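Local coordinates for kinesin-like protein KAR3 (Saccharomyces cerevisiae, PDB 1F9V) that probably hydrolyses ATP to drive movement along microtubules, as a kinesin-family motor, and holds ADP and magnesium in the crystal, at residues K132-F137 against V181-L186; E136-Y141 against I220-L225; G83-I88 against Q303-G308. The protein carries 2 engineered substitutions. One frame throughout, in Å; residues are numbered along the deposited sequence.

Interaction 1: K132-F137 against V181-L186; sequences KVNCEF and VTSCKL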
ATOM      1  N   LYS A 132       2.026 -13.833  19.149  1.00 15.33           N
ATOM      2  CA  LYS A 132       2.879 -14.610  18.263  1.00 17.07           C
ATOM      3  C   LYS A 132       2.752 -13.968  16.893  1.00 15.19           C
ATOM      4  O   LYS A 132       1.664 -13.555  16.505  1.00 15.89           O
ATOM      5  CB  LYS A 132       2.431 -16.072  18.197  1.00 19.14           C
ATOM      6  CG  LYS A 132       2.922 -16.900  19.371  1.00 21.77           C
ATOM      7  CD  LYS A 132       2.017 -16.705  20.577  1.00 24.14           C
ATOM      8  CE  LYS A 132       0.547 -16.904  20.213  1.00 24.15           C
ATOM      9  NZ  LYS A 132      -0.366 -16.305  21.226  1.00 24.96           N
ATOM     10  N   VAL A 133       3.864 -13.883  16.176  1.00 14.15           N
ATOM     11  CA  VAL A 133       3.884 -13.259  14.865  1.00 14.59           C
ATOM     12  C   VAL A 133       4.416 -14.179  13.781  1.00 14.06           C
ATOM     13  O   VAL A 133       5.483 -14.774  13.928  1.00 15.39           O
ATOM     14  CB  VAL A 133       4.762 -11.988  14.886  1.00 14.52           C
ATOM     15  CG1 VAL A 133       4.682 -11.268  13.543  1.00 13.72           C
ATOM     16  CG2 VAL A 133       4.317 -11.074  16.018  1.00 15.40           C
ATOM     17  N   ASN A 134       3.669 -14.310  12.693  1.00 12.85           N
ATOM     18  CA  ASN A 134       4.125 -15.126  11.580  1.00 13.02           C
ATOM     19  C   ASN A 134       3.824 -14.358  10.294  1.00 13.18           C
ATOM     20  O   ASN A 134       2.902 -13.544  10.252  1.00 14.87           O
ATOM     21  CB  ASN A 134       3.477 -16.524  11.608  1.00 12.91           C
ATOM     22  CG  ASN A 134       2.016 -16.515  11.233  1.00 12.28           C
ATOM     23  OD1 ASN A 134       1.633 -17.027  10.174  1.00 17.40           O
ATOM     24  ND2 ASN A 134       1.183 -15.955  12.099  1.00 11.46           N
ATOM     25  N   CYS A 135       4.614 -14.594   9.257  1.00 12.58           N
ATOM     26  CA  CYS A 135       4.428 -13.859   8.016  1.00 12.74           C
ATOM     27  C   CYS A 135       4.635 -14.665   6.749  1.00 12.92           C
ATOM     28  O   CYS A 135       5.183 -15.768   6.770  1.00 13.11           O
ATOM     29  CB  CYS A 135       5.390 -12.665   7.992  1.00 14.68           C
ATOM     30  SG  CYS A 135       7.155 -13.125   7.877  1.00 17.52           S
ATOM     31  N   GLU A 136       4.185 -14.086   5.642  1.00 10.49           N
ATOM     32  CA  GLU A 136       4.343 -14.664   4.321  1.00 10.00           C
ATOM     33  C   GLU A 136       4.740 -13.492   3.432  1.00  8.99           C
ATOM     34  O   GLU A 136       4.396 -12.342   3.725  1.00  9.06           O
ATOM     35  CB  GLU A 136       3.031 -15.260   3.804  1.00 10.41           C
ATOM     36  CG  GLU A 136       2.498 -16.432   4.613  1.00 13.09           C
ATOM     37  CD  GLU A 136       1.575 -15.984   5.723  1.00 14.72           C
ATOM     38  OE1 GLU A 136       0.693 -15.143   5.454  1.00 15.82           O
ATOM     39  OE2 GLU A 136       1.727 -16.463   6.866  1.00 15.72           O
ATOM     40  N   PHE A 137       5.475 -13.785   2.369  1.00  8.95           N
ATOM     41  CA  PHE A 137       5.896 -12.763   1.415  1.00  9.80           C
ATOM     42  C   PHE A 137       5.672 -13.365   0.039  1.00  9.51           C
ATOM     43  O   PHE A 137       6.390 -14.282  -0.384  1.00  9.83           O
ATOM     44  CB  PHE A 137       7.377 -12.401   1.616  1.00 10.50           C
ATOM     45  CG  PHE A 137       7.783 -11.093   0.981  1.00 12.03           C
ATOM     46  CD1 PHE A 137       6.832 -10.202   0.485  1.00 12.60           C
ATOM     47  CD2 PHE A 137       9.126 -10.758   0.874  1.00 13.37           C
ATOM     48  CE1 PHE A 137       7.218  -8.996  -0.108  1.00 13.08           C
ATOM     49  CE2 PHE A 137       9.519  -9.559   0.285  1.00 14.31           C
ATOM     50  CZ  PHE A 137       8.561  -8.679  -0.206  1.00 14.23           C
ATOM     51  N   VAL A 181       2.282 -22.092   0.607  1.00 14.46           N
ATOM     52  CA  VAL A 181       3.019 -20.840   0.687  1.00 14.34           C
ATOM     53  C   VAL A 181       3.752 -20.824   2.012  1.00 13.79           C
ATOM     54  O   VAL A 181       3.142 -20.973   3.070  1.00 15.36           O
ATOM     55  CB  VAL A 181       2.092 -19.614   0.627  1.00 15.26           C
ATOM     56  CG1 VAL A 181       2.850 -18.368   1.103  1.00 15.34           C
ATOM     57  CG2 VAL A 181       1.578 -19.426  -0.799  1.00 16.18           C
ATOM     58  N   THR A 182       5.065 -20.650   1.949  1.00 12.82           N
ATOM     59  CA  THR A 182       5.891 -20.621   3.143  1.00 14.43           C
ATOM     60  C   THR A 182       5.474 -19.549   4.142  1.00 14.77           C
ATOM     61  O   THR A 182       5.260 -18.391   3.774  1.00 14.25           O
ATOM     62  CB  THR A 182       7.364 -20.375   2.776  1.00 13.76           C
ATOM     63  OG1 THR A 182       7.778 -21.336   1.805  1.00 16.81           O
ATOM     64  CG2 THR A 182       8.249 -20.484   4.004  1.00 14.73           C
ATOM     65  N   SER A 183       5.333 -19.940   5.403  1.00 14.91           N
ATOM     66  CA  SER A 183       5.011 -18.984   6.455  1.00 15.70           C
ATOM     67  C   SER A 183       6.151 -19.072   7.461  1.00 16.38           C
ATOM     68  O   SER A 183       6.655 -20.161   7.750  1.00 17.09           O
ATOM     69  CB  SER A 183       3.681 -19.302   7.130  1.00 15.39           C
ATOM     70  OG  SER A 183       3.323 -18.254   8.020  1.00 14.72           O
ATOM     71  N   CYS A 184       6.563 -17.927   7.987  1.00 16.49           N
ATOM     72  CA  CYS A 184       7.672 -17.878   8.926  1.00 18.23           C
ATOM     73  C   CYS A 184       7.343 -17.186  10.235  1.00 18.07           C
ATOM     74  O   CYS A 184       6.629 -16.182  10.266  1.00 17.88           O
ATOM     75  CB  CYS A 184       8.862 -17.164   8.282  1.00 19.11           C
ATOM     76  SG  CYS A 184       9.405 -17.893   6.729  1.00 26.05           S
ATOM     77  N   LYS A 185       7.875 -17.732  11.324  1.00 17.34           N
ATOM     78  CA  LYS A 185       7.672 -17.144  12.634  1.00 17.18           C
ATOM     79  C   LYS A 185       8.627 -15.957  12.747  1.00 17.91           C
ATOM     80  O   LYS A 185       9.711 -15.972  12.164  1.00 18.11           O
ATOM     81  CB  LYS A 185       8.014 -18.151  13.729  1.00 17.25           C
ATOM     82  CG  LYS A 185       6.953 -19.207  13.989  1.00 18.90           C
ATOM     83  CD  LYS A 185       7.360 -20.069  15.180  1.00 20.14           C
ATOM     84  CE  LYS A 185       6.309 -21.116  15.508  1.00 20.14           C
ATOM     85  NZ  LYS A 185       6.510 -21.642  16.881  1.00 18.54           N
ATOM     86  N   LEU A 186       8.216 -14.933  13.487  1.00 19.11           N
ATOM     87  CA  LEU A 186       9.051 -13.759  13.715  1.00 21.19           C
ATOM     88  C   LEU A 186       9.086 -13.597  15.228  1.00 22.89           C
ATOM     89  O   LEU A 186       8.138 -13.093  15.823  1.00 23.53           O
ATOM     90  CB  LEU A 186       8.440 -12.511  13.068  1.00 20.14           C
ATOM     91  CG  LEU A 186       8.531 -12.374  11.546  1.00 18.22           C
ATOM     92  CD1 LEU A 186       7.891 -11.065  11.116  1.00 17.54           C
ATOM     93  CD2 LEU A 186       9.976 -12.426  11.112  1.00 18.67           C
TER
HETATM   94  O   HOH W   1       6.358 -14.386  17.461  1.00 17.59           O
HETATM   95  O   HOH W   2       5.862 -16.610   1.777  1.00 10.80           O
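Cys135 and Cys184 face each other as an antiparallel hydrogen-bonded pair, with Cys135 N 2.8 Å from Cys184 O and Cys184 N 2.8 Å from Cys135 O. Next along, Leu186 N donates to Val133 O, also at 2.8 Å. The dense side of the contact is the one carrying the two cysteines. Cys135 SG meets Leu186 CD1 at 3.9 Å, while Val133 CG1 comes against both CB and CD1 of Leu186, 4.0 Å from CB. Ile195 of helix 192-199 covers Cys135, Cys184 and Leu186 together, and Val133 also packs on Phe118 and Ile121 of helix 109-124. In the fold, strand 184-185 is a short addition to the central mixed sheet of the kinesin motor domain: it pairs with strand 130-141, which also pairs antiparallel with strand 218-228.

The other side is looser and polar. Asn134 and Lys185 form the non-hydrogen-bonded pair there, their CA atoms 4.2 Å apart, and Lys185 is exposed, its chain extended. Ser183, also exposed, sends OG anti to its backbone N and donates to Glu136 OE2 at 2.7 Å, on the lone pair turned away from OE1. The Glu136 chain bends at chi2 (90°), and its OE1 goes to His224 on strand 218-228, giving each carboxylate oxygen a separate partner. Water mediates at both ends of the pairing. One molecule accepts from Val133 N at 2.9 Å and donates to Leu186 O at 2.7 Å; a second accepts from Phe137 N and lies within hydrogen-bonding distance of Thr182 O, to which it probably donates.

Interaction 2: E136-Y141 against I220-L225; sequences EFIEIY and IFIIHL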
ATOM      1  N   GLU A 136       4.185 -14.086   5.642  1.00 10.49           N
ATOM      2  CA  GLU A 136       4.343 -14.664   4.321  1.00 10.00           C
ATOM      3  C   GLU A 136       4.740 -13.492   3.432  1.00  8.99           C
ATOM      4  O   GLU A 136       4.396 -12.342   3.725  1.00  9.06           O
ATOM      5  CB  GLU A 136       3.031 -15.260   3.804  1.00 10.41           C
ATOM      6  CG  GLU A 136       2.498 -16.432   4.613  1.00 13.09           C
ATOM      7  CD  GLU A 136       1.575 -15.984   5.723  1.00 14.72           C
ATOM      8  OE1 GLU A 136       0.693 -15.143   5.454  1.00 15.82           O
ATOM      9  OE2 GLU A 136       1.727 -16.463   6.866  1.00 15.72           O
ATOM     10  N   PHE A 137       5.475 -13.785   2.369  1.00  8.95           N
ATOM     11  CA  PHE A 137       5.896 -12.763   1.415  1.00  9.80           C
ATOM     12  C   PHE A 137       5.672 -13.365   0.039  1.00  9.51           C
ATOM     13  O   PHE A 137       6.390 -14.282  -0.384  1.00  9.83           O
ATOM     14  CB  PHE A 137       7.377 -12.401   1.616  1.00 10.50           C
ATOM     15  CG  PHE A 137       7.783 -11.093   0.981  1.00 12.03           C
ATOM     16  CD1 PHE A 137       6.832 -10.202   0.485  1.00 12.60           C
ATOM     17  CD2 PHE A 137       9.126 -10.758   0.874  1.00 13.37           C
ATOM     18  CE1 PHE A 137       7.218  -8.996  -0.108  1.00 13.08           C
ATOM     19  CE2 PHE A 137       9.519  -9.559   0.285  1.00 14.31           C
ATOM     20  CZ  PHE A 137       8.561  -8.679  -0.206  1.00 14.23           C
ATOM     21  N   ILE A 138       4.656 -12.859  -0.650  1.00  8.88           N
ATOM     22  CA  ILE A 138       4.314 -13.361  -1.966  1.00  9.04           C
ATOM     23  C   ILE A 138       4.263 -12.237  -2.982  1.00 10.62           C
ATOM     24  O   ILE A 138       4.369 -11.061  -2.639  1.00  9.79           O
ATOM     25  CB  ILE A 138       2.915 -14.047  -1.956  1.00 10.76           C
ATOM     26  CG1 ILE A 138       1.830 -13.012  -1.642  1.00 10.68           C
ATOM     27  CG2 ILE A 138       2.878 -15.173  -0.915  1.00 10.91           C
ATOM     28  CD1 ILE A 138       0.406 -13.492  -1.898  1.00 11.61           C
ATOM     29  N   GLU A 139       4.105 -12.618  -4.241  1.00 11.06           N
ATOM     30  CA  GLU A 139       3.962 -11.647  -5.303  1.00 11.31           C
ATOM     31  C   GLU A 139       2.876 -12.177  -6.228  1.00 11.84           C
ATOM     32  O   GLU A 139       2.652 -13.386  -6.308  1.00 11.31           O
ATOM     33  CB  GLU A 139       5.273 -11.469  -6.075  1.00 13.64           C
ATOM     34  CG  GLU A 139       5.362 -12.317  -7.320  1.00 17.88           C
ATOM     35  CD  GLU A 139       6.655 -12.126  -8.085  1.00 19.96           C
ATOM     36  OE1 GLU A 139       7.421 -11.189  -7.768  1.00 22.32           O
ATOM     37  OE2 GLU A 139       6.898 -12.926  -9.010  1.00 21.19           O
ATOM     38  N   ILE A 140       2.175 -11.264  -6.886  1.00 10.01           N
ATOM     39  CA  ILE A 140       1.161 -11.639  -7.848  1.00  9.59           C
ATOM     40  C   ILE A 140       1.688 -11.091  -9.165  1.00 10.28           C
ATOM     41  O   ILE A 140       1.914  -9.887  -9.302  1.00 10.96           O
ATOM     42  CB  ILE A 140      -0.214 -11.014  -7.526  1.00  8.80           C
ATOM     43  CG1 ILE A 140      -0.832 -11.718  -6.312  1.00  8.98           C
ATOM     44  CG2 ILE A 140      -1.152 -11.168  -8.724  1.00 10.10           C
ATOM     45  CD1 ILE A 140      -2.082 -11.056  -5.784  1.00  9.47           C
ATOM     46  N   TYR A 141       1.926 -11.986 -10.115  1.00  9.88           N
ATOM     47  CA  TYR A 141       2.431 -11.611 -11.430  1.00 10.23           C
ATOM     48  C   TYR A 141       1.546 -12.283 -12.469  1.00 11.73           C
ATOM     49  O   TYR A 141       1.403 -13.512 -12.478  1.00 10.49           O
ATOM     50  CB  TYR A 141       3.881 -12.067 -11.608  1.00 11.30           C
ATOM     51  CG  TYR A 141       4.425 -11.748 -12.981  1.00 12.75           C
ATOM     52  CD1 TYR A 141       4.474 -10.433 -13.438  1.00 14.35           C
ATOM     53  CD2 TYR A 141       4.843 -12.760 -13.841  1.00 15.17           C
ATOM     54  CE1 TYR A 141       4.925 -10.132 -14.719  1.00 14.58           C
ATOM     55  CE2 TYR A 141       5.297 -12.468 -15.133  1.00 15.49           C
ATOM     56  CZ  TYR A 141       5.330 -11.151 -15.560  1.00 16.01           C
ATOM     57  OH  TYR A 141       5.757 -10.846 -16.833  1.00 19.01           O
ATOM     58  N   ILE A 220       3.402  -8.601  -1.895  1.00  9.51           N
ATOM     59  CA  ILE A 220       2.599  -8.500  -0.684  1.00  9.54           C
ATOM     60  C   ILE A 220       3.241  -9.141   0.542  1.00  9.86           C
ATOM     61  O   ILE A 220       3.501 -10.342   0.556  1.00  9.96           O
ATOM     62  CB  ILE A 220       1.204  -9.148  -0.921  1.00 10.48           C
ATOM     63  CG1 ILE A 220       0.583  -8.573  -2.197  1.00 11.74           C
ATOM     64  CG2 ILE A 220       0.289  -8.898   0.266  1.00 11.21           C
ATOM     65  CD1 ILE A 220       0.063  -9.612  -3.155  1.00 14.90           C
ATOM     66  N   PHE A 221       3.504  -8.327   1.560  1.00  9.70           N
ATOM     67  CA  PHE A 221       4.090  -8.810   2.808  1.00  9.20           C
ATOM     68  C   PHE A 221       2.926  -8.951   3.792  1.00  9.39           C
ATOM     69  O   PHE A 221       2.305  -7.967   4.199  1.00  9.09           O
ATOM     70  CB  PHE A 221       5.131  -7.808   3.325  1.00 10.62           C
ATOM     71  CG  PHE A 221       6.091  -8.385   4.327  1.00 12.01           C
ATOM     72  CD1 PHE A 221       5.750  -8.455   5.671  1.00 13.12           C
ATOM     73  CD2 PHE A 221       7.338  -8.858   3.927  1.00 14.10           C
ATOM     74  CE1 PHE A 221       6.637  -8.991   6.609  1.00 13.66           C
ATOM     75  CE2 PHE A 221       8.233  -9.397   4.857  1.00 13.55           C
ATOM     76  CZ  PHE A 221       7.875  -9.462   6.201  1.00 12.47           C
ATOM     77  N   ILE A 222       2.626 -10.191   4.166  1.00  8.75           N
ATOM     78  CA  ILE A 222       1.516 -10.466   5.069  1.00  8.86           C
ATOM     79  C   ILE A 222       2.009 -10.812   6.460  1.00  8.58           C
ATOM     80  O   ILE A 222       2.869 -11.675   6.624  1.00  9.84           O
ATOM     81  CB  ILE A 222       0.641 -11.628   4.524  1.00 10.27           C
ATOM     82  CG1 ILE A 222       0.190 -11.309   3.094  1.00 10.57           C
ATOM     83  CG2 ILE A 222      -0.560 -11.844   5.426  1.00  9.69           C
ATOM     84  CD1 ILE A 222      -0.499 -12.461   2.370  1.00 12.48           C
ATOM     85  N   ILE A 223       1.455 -10.128   7.453  1.00  7.98           N
ATOM     86  CA  ILE A 223       1.820 -10.327   8.850  1.00 10.10           C
ATOM     87  C   ILE A 223       0.583 -10.683   9.666  1.00 10.47           C
ATOM     88  O   ILE A 223      -0.444 -10.009   9.577  1.00 11.51           O
ATOM     89  CB  ILE A 223       2.421  -9.038   9.456  1.00 10.39           C
ATOM     90  CG1 ILE A 223       3.731  -8.684   8.746  1.00 11.76           C
ATOM     91  CG2 ILE A 223       2.623  -9.213  10.959  1.00 10.99           C
ATOM     92  CD1 ILE A 223       4.093  -7.209   8.819  1.00 13.26           C
ATOM     93  N   HIS A 224       0.682 -11.743  10.464  1.00 10.32           N
ATOM     94  CA  HIS A 224      -0.432 -12.152  11.314  1.00 10.81           C
ATOM     95  C   HIS A 224      -0.033 -11.953  12.774  1.00 11.51           C
ATOM     96  O   HIS A 224       1.039 -12.388  13.197  1.00 12.21           O
ATOM     97  CB  HIS A 224      -0.783 -13.619  11.053  1.00 10.97           C
ATOM     98  CG  HIS A 224      -0.942 -13.948   9.602  1.00 10.31           C
ATOM     99  ND1 HIS A 224      -2.060 -13.595   8.877  1.00 11.93           N
ATOM    100  CD2 HIS A 224      -0.118 -14.583   8.736  1.00 11.25           C
ATOM    101  CE1 HIS A 224      -1.920 -14.001   7.628  1.00 11.77           C
ATOM    102  NE2 HIS A 224      -0.751 -14.603   7.516  1.00 13.04           N
ATOM    103  N   LEU A 225      -0.883 -11.268  13.530  1.00 12.72           N
ATOM    104  CA  LEU A 225      -0.617 -11.020  14.941  1.00 13.76           C
ATOM    105  C   LEU A 225      -1.625 -11.798  15.756  1.00 15.23           C
ATOM    106  O   LEU A 225      -2.804 -11.438  15.789  1.00 14.31           O
ATOM    107  CB  LEU A 225      -0.770  -9.537  15.284  1.00 15.39           C
ATOM    108  CG  LEU A 225       0.081  -8.500  14.559  1.00 17.51           C
ATOM    109  CD1 LEU A 225      -0.115  -7.154  15.246  1.00 17.35           C
ATOM    110  CD2 LEU A 225       1.546  -8.907  14.574  1.00 18.02           C
TER
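Glu136 with Ile222 and Ile138 with Ile220 are hydrogen-bonded antiparallel pairs, with Phe137 and Phe221 as the non-hydrogen-bonded pair between them. This is a joint inside the central mixed sheet of the kinesin motor domain, a member of the P-loop NTPase clan. The axes of 136-141 and 220-225 approach to 4.8 Å, and their directions differ by 154°. Each hydrogen-bonded pair has both of its reciprocal N-H...O bonds; the shortest of the four runs from Ile220 N to Ile138 O at 2.7 Å. Beyond Ile138 the pairing continues outside these segments, through the backbone bond of Ile140 to His218.

On one face of the sheet the two phenylalanines make an edge-to-face pair, ring centroids 5.1 Å apart and planes at 58°. Both carry CG anti to the backbone N. That puts Phe221 CD2 above the Phe137 ring, offset toward its rim, 3.7 Å from Phe137 CG. The edge of the Phe137 ring meets the backbone instead, its CD1 lying 3.3 Å from Ile220 O.

The Ile138 and Ile220 face is aliphatic. Ile220 CD1 touches Ile140 CD1 at 3.7 Å, and Ile138 CG1 lies obliquely against Ile220 CB. Helix 297-306 covers this group, with Leu298 on Ile140 and Ile220 and Leu301 on Ile138.

Further along the same face, His224 NE2 donates to Glu136 OE1 at 2.6 Å, close to the imidazole plane and on the syn lone pair. Carboxylate and ring planes are 30° apart. A hydrogen bond between His224 ND1 and Thr239 OG1 engages the other ring nitrogen and should fix the ring's rotation. Glu136 OE1 also lies 3.5 Å from Ile222 CG2.

Interaction 3: G83-I88 against Q303-G308; sequences GYNVCI and QYSLTG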
ATOM      1  N   GLY A  83      -6.870  -6.516  16.916  1.00 13.33           N
ATOM      2  CA  GLY A  83      -7.644  -7.423  16.086  1.00 13.30           C
ATOM      3  C   GLY A  83      -8.112  -6.861  14.755  1.00 14.06           C
ATOM      4  O   GLY A  83      -8.856  -7.519  14.029  1.00 13.90           O
ATOM      5  N   TYR A  84      -7.695  -5.642  14.429  1.00 13.39           N
ATOM      6  CA  TYR A  84      -8.090  -5.037  13.160  1.00 12.54           C
ATOM      7  C   TYR A  84      -7.193  -5.552  12.050  1.00 10.81           C
ATOM      8  O   TYR A  84      -6.013  -5.819  12.269  1.00 10.78           O
ATOM      9  CB  TYR A  84      -7.933  -3.515  13.203  1.00 12.09           C
ATOM     10  CG  TYR A  84      -9.004  -2.790  13.965  1.00 13.92           C
ATOM     11  CD1 TYR A  84      -8.802  -2.413  15.296  1.00 14.31           C
ATOM     12  CD2 TYR A  84     -10.217  -2.463  13.361  1.00 13.06           C
ATOM     13  CE1 TYR A  84      -9.781  -1.728  16.003  1.00 16.95           C
ATOM     14  CE2 TYR A  84     -11.202  -1.778  14.058  1.00 17.29           C
ATOM     15  CZ  TYR A  84     -10.978  -1.415  15.378  1.00 17.79           C
ATOM     16  OH  TYR A  84     -11.947  -0.737  16.073  1.00 22.26           O
ATOM     17  N   ASN A  85      -7.761  -5.703  10.860  1.00  9.48           N
ATOM     18  CA  ASN A  85      -6.973  -6.113   9.717  1.00  8.81           C
ATOM     19  C   ASN A  85      -6.539  -4.790   9.098  1.00  7.51           C
ATOM     20  O   ASN A  85      -7.284  -3.803   9.150  1.00  8.27           O
ATOM     21  CB  ASN A  85      -7.813  -6.889   8.715  1.00  8.66           C
ATOM     22  CG  ASN A  85      -8.144  -8.284   9.198  1.00  9.82           C
ATOM     23  OD1 ASN A  85      -7.407  -8.876   9.989  1.00 10.03           O
ATOM     24  ND2 ASN A  85      -9.258  -8.814   8.722  1.00  9.83           N
ATOM     25  N   VAL A  86      -5.352  -4.779   8.510  1.00  7.11           N
ATOM     26  CA  VAL A  86      -4.819  -3.559   7.927  1.00  7.81           C
ATOM     27  C   VAL A  86      -4.249  -3.804   6.545  1.00  6.88           C
ATOM     28  O   VAL A  86      -3.593  -4.815   6.308  1.00  7.27           O
ATOM     29  CB  VAL A  86      -3.695  -2.984   8.839  1.00  7.66           C
ATOM     30  CG1 VAL A  86      -2.910  -1.895   8.105  1.00  9.47           C
ATOM     31  CG2 VAL A  86      -4.292  -2.460  10.123  1.00  9.22           C
ATOM     32  N   CYS A  87      -4.509  -2.869   5.633  1.00  8.10           N
ATOM     33  CA  CYS A  87      -3.970  -2.943   4.278  1.00  7.22           C
ATOM     34  C   CYS A  87      -3.298  -1.611   3.965  1.00  7.18           C
ATOM     35  O   CYS A  87      -3.857  -0.550   4.243  1.00  7.70           O
ATOM     36  CB  CYS A  87      -5.073  -3.177   3.235  1.00  6.96           C
ATOM     37  SG  CYS A  87      -5.638  -4.883   3.061  1.00  8.61           S
ATOM     38  N   ILE A  88      -2.094  -1.676   3.410  1.00  7.84           N
ATOM     39  CA  ILE A  88      -1.379  -0.475   2.994  1.00  8.05           C
ATOM     40  C   ILE A  88      -0.925  -0.751   1.571  1.00  7.60           C
ATOM     41  O   ILE A  88      -0.191  -1.711   1.323  1.00  7.68           O
ATOM     42  CB  ILE A  88      -0.150  -0.183   3.879  1.00  8.26           C
ATOM     43  CG1 ILE A  88      -0.607   0.123   5.311  1.00  8.41           C
ATOM     44  CG2 ILE A  88       0.632   0.996   3.290  1.00  8.98           C
ATOM     45  CD1 ILE A  88       0.524   0.443   6.284  1.00 10.68           C
ATOM     46  N   GLN A 303      -9.909  -9.705   0.328  1.00  8.17           N
ATOM     47  CA  GLN A 303     -11.267  -9.318   0.678  1.00  8.40           C
ATOM     48  C   GLN A 303     -11.603  -9.191   2.166  1.00  8.56           C
ATOM     49  O   GLN A 303     -12.284  -8.250   2.557  1.00  8.83           O
ATOM     50  CB  GLN A 303     -12.271 -10.253  -0.006  1.00 10.60           C
ATOM     51  CG  GLN A 303     -12.310 -11.663   0.550  1.00 12.06           C
ATOM     52  CD  GLN A 303     -13.324 -12.529  -0.176  1.00 16.83           C
ATOM     53  OE1 GLN A 303     -13.728 -13.589   0.319  1.00 18.93           O
ATOM     54  NE2 GLN A 303     -13.740 -12.083  -1.355  1.00 14.46           N
ATOM     55  N   TYR A 304     -11.138 -10.122   2.999  1.00  9.31           N
ATOM     56  CA  TYR A 304     -11.440 -10.045   4.429  1.00  9.90           C
ATOM     57  C   TYR A 304     -10.665  -8.929   5.148  1.00  9.21           C
ATOM     58  O   TYR A 304     -11.052  -8.503   6.238  1.00  9.62           O
ATOM     59  CB  TYR A 304     -11.151 -11.387   5.112  1.00 12.28           C
ATOM     60  CG  TYR A 304     -12.135 -12.482   4.767  1.00 15.09           C
ATOM     61  CD1 TYR A 304     -13.479 -12.189   4.518  1.00 16.60           C
ATOM     62  CD2 TYR A 304     -11.724 -13.814   4.691  1.00 15.30           C
ATOM     63  CE1 TYR A 304     -14.393 -13.202   4.202  1.00 18.86           C
ATOM     64  CE2 TYR A 304     -12.625 -14.834   4.378  1.00 19.05           C
ATOM     65  CZ  TYR A 304     -13.957 -14.521   4.134  1.00 18.99           C
ATOM     66  OH  TYR A 304     -14.850 -15.525   3.830  1.00 20.78           O
ATOM     67  N   SER A 305      -9.573  -8.469   4.542  1.00  8.95           N
ATOM     68  CA  SER A 305      -8.767  -7.403   5.130  1.00  9.82           C
ATOM     69  C   SER A 305      -9.183  -6.052   4.550  1.00 11.35           C
ATOM     70  O   SER A 305      -8.620  -5.014   4.900  1.00 10.69           O
ATOM     71  CB  SER A 305      -7.275  -7.650   4.869  1.00  9.25           C
ATOM     72  OG  SER A 305      -6.750  -8.619   5.767  1.00  8.44           O
ATOM     73  N   LEU A 306     -10.178  -6.076   3.667  1.00 10.30           N
ATOM     74  CA  LEU A 306     -10.678  -4.861   3.033  1.00 10.69           C
ATOM     75  C   LEU A 306     -12.098  -4.560   3.492  1.00 11.11           C
ATOM     76  O   LEU A 306     -12.614  -3.473   3.270  1.00 12.64           O
ATOM     77  CB  LEU A 306     -10.666  -5.024   1.512  1.00 10.07           C
ATOM     78  CG  LEU A 306      -9.296  -4.995   0.828  1.00  9.95           C
ATOM     79  CD1 LEU A 306      -9.429  -5.363  -0.638  1.00  9.40           C
ATOM     80  CD2 LEU A 306      -8.696  -3.601   0.968  1.00 10.64           C
ATOM     81  N   THR A 307     -12.728  -5.530   4.139  1.00 11.81           N
ATOM     82  CA  THR A 307     -14.096  -5.365   4.597  1.00 13.12           C
ATOM     83  C   THR A 307     -14.202  -5.379   6.108  1.00 14.58           C
ATOM     84  O   THR A 307     -13.206  -5.537   6.808  1.00 16.26           O
ATOM     85  CB  THR A 307     -14.997  -6.465   4.015  1.00 13.37           C
ATOM     86  OG1 THR A 307     -14.427  -7.750   4.289  1.00 13.07           O
ATOM     87  CG2 THR A 307     -15.130  -6.290   2.507  1.00 13.33           C
ATOM     88  N   GLY A 308     -15.420  -5.222   6.614  1.00 15.96           N
ATOM     89  CA  GLY A 308     -15.613  -5.206   8.050  1.00 16.90           C
ATOM     90  C   GLY A 308     -15.100  -3.890   8.609  1.00 18.40           C
ATOM     91  O   GLY A 308     -15.348  -2.819   8.043  1.00 20.97           O
TER
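Asn85 and Cys87 set their side chains alike: Asn85 CG (chi1 -73°) and Cys87 SG (chi1 -80°) each lie opposite their own carbonyl carbon, beside the backbone N. From bonds that already point toward 303-308, this brings an amide and a sulfur onto the end of helix 297-306. Asn85 ND2 donates to Tyr304 O at 3.1 Å, coming from 50° out of the carbonyl plane and therefore not along a lone pair. Asn85 OD1 accepts from Thr239 N, so the amide is held at both ends. Ser305 sits between the two residues, its OG 3.6 Å from Asn85 CB and its CB 3.7 Å from Cys87 SG. The sulfur also touches Leu306 CD2 at 3.9 Å. At the weakly bonded helix end, Gln303 O takes Leu306 N at 3.2 Å and Thr307 OG1 at 2.8 Å from opposite faces of its carbonyl. The helix end thus packs on the start of a strand that is bonded to 311-318 and 235-244 and runs into the loop with Gly95 and Gly97 and then the helix beginning at Lys98 and Thr99, all part of an ADP pocket: the strand-loop-helix arrangement of a P-loop NTPase.

All three contacts involve one mixed sheet of the kinesin motor domain; interaction 3 is where its strand 86-91 meets a helix. Interactions 1 and 2 share Glu136 and Phe137 on strand 130-141, their centres about 9 Å apart; strands 184-185 and 218-228 both pair with that strand, and a probable hydrogen bond between Asn134 O and His224 N ties the two. Interaction 3 lies about 14 Å, centre to centre, from interaction 2 and about 18 Å from interaction 1, touching neither. Strand 235-244 connects them, pairing with both 218-228 and 86-91, while helix 297-306 packs on interaction 2 and ends at interaction 3. Along the chain, 83-88 and 303-308 enclose the other two, bringing an early strand against a late helix.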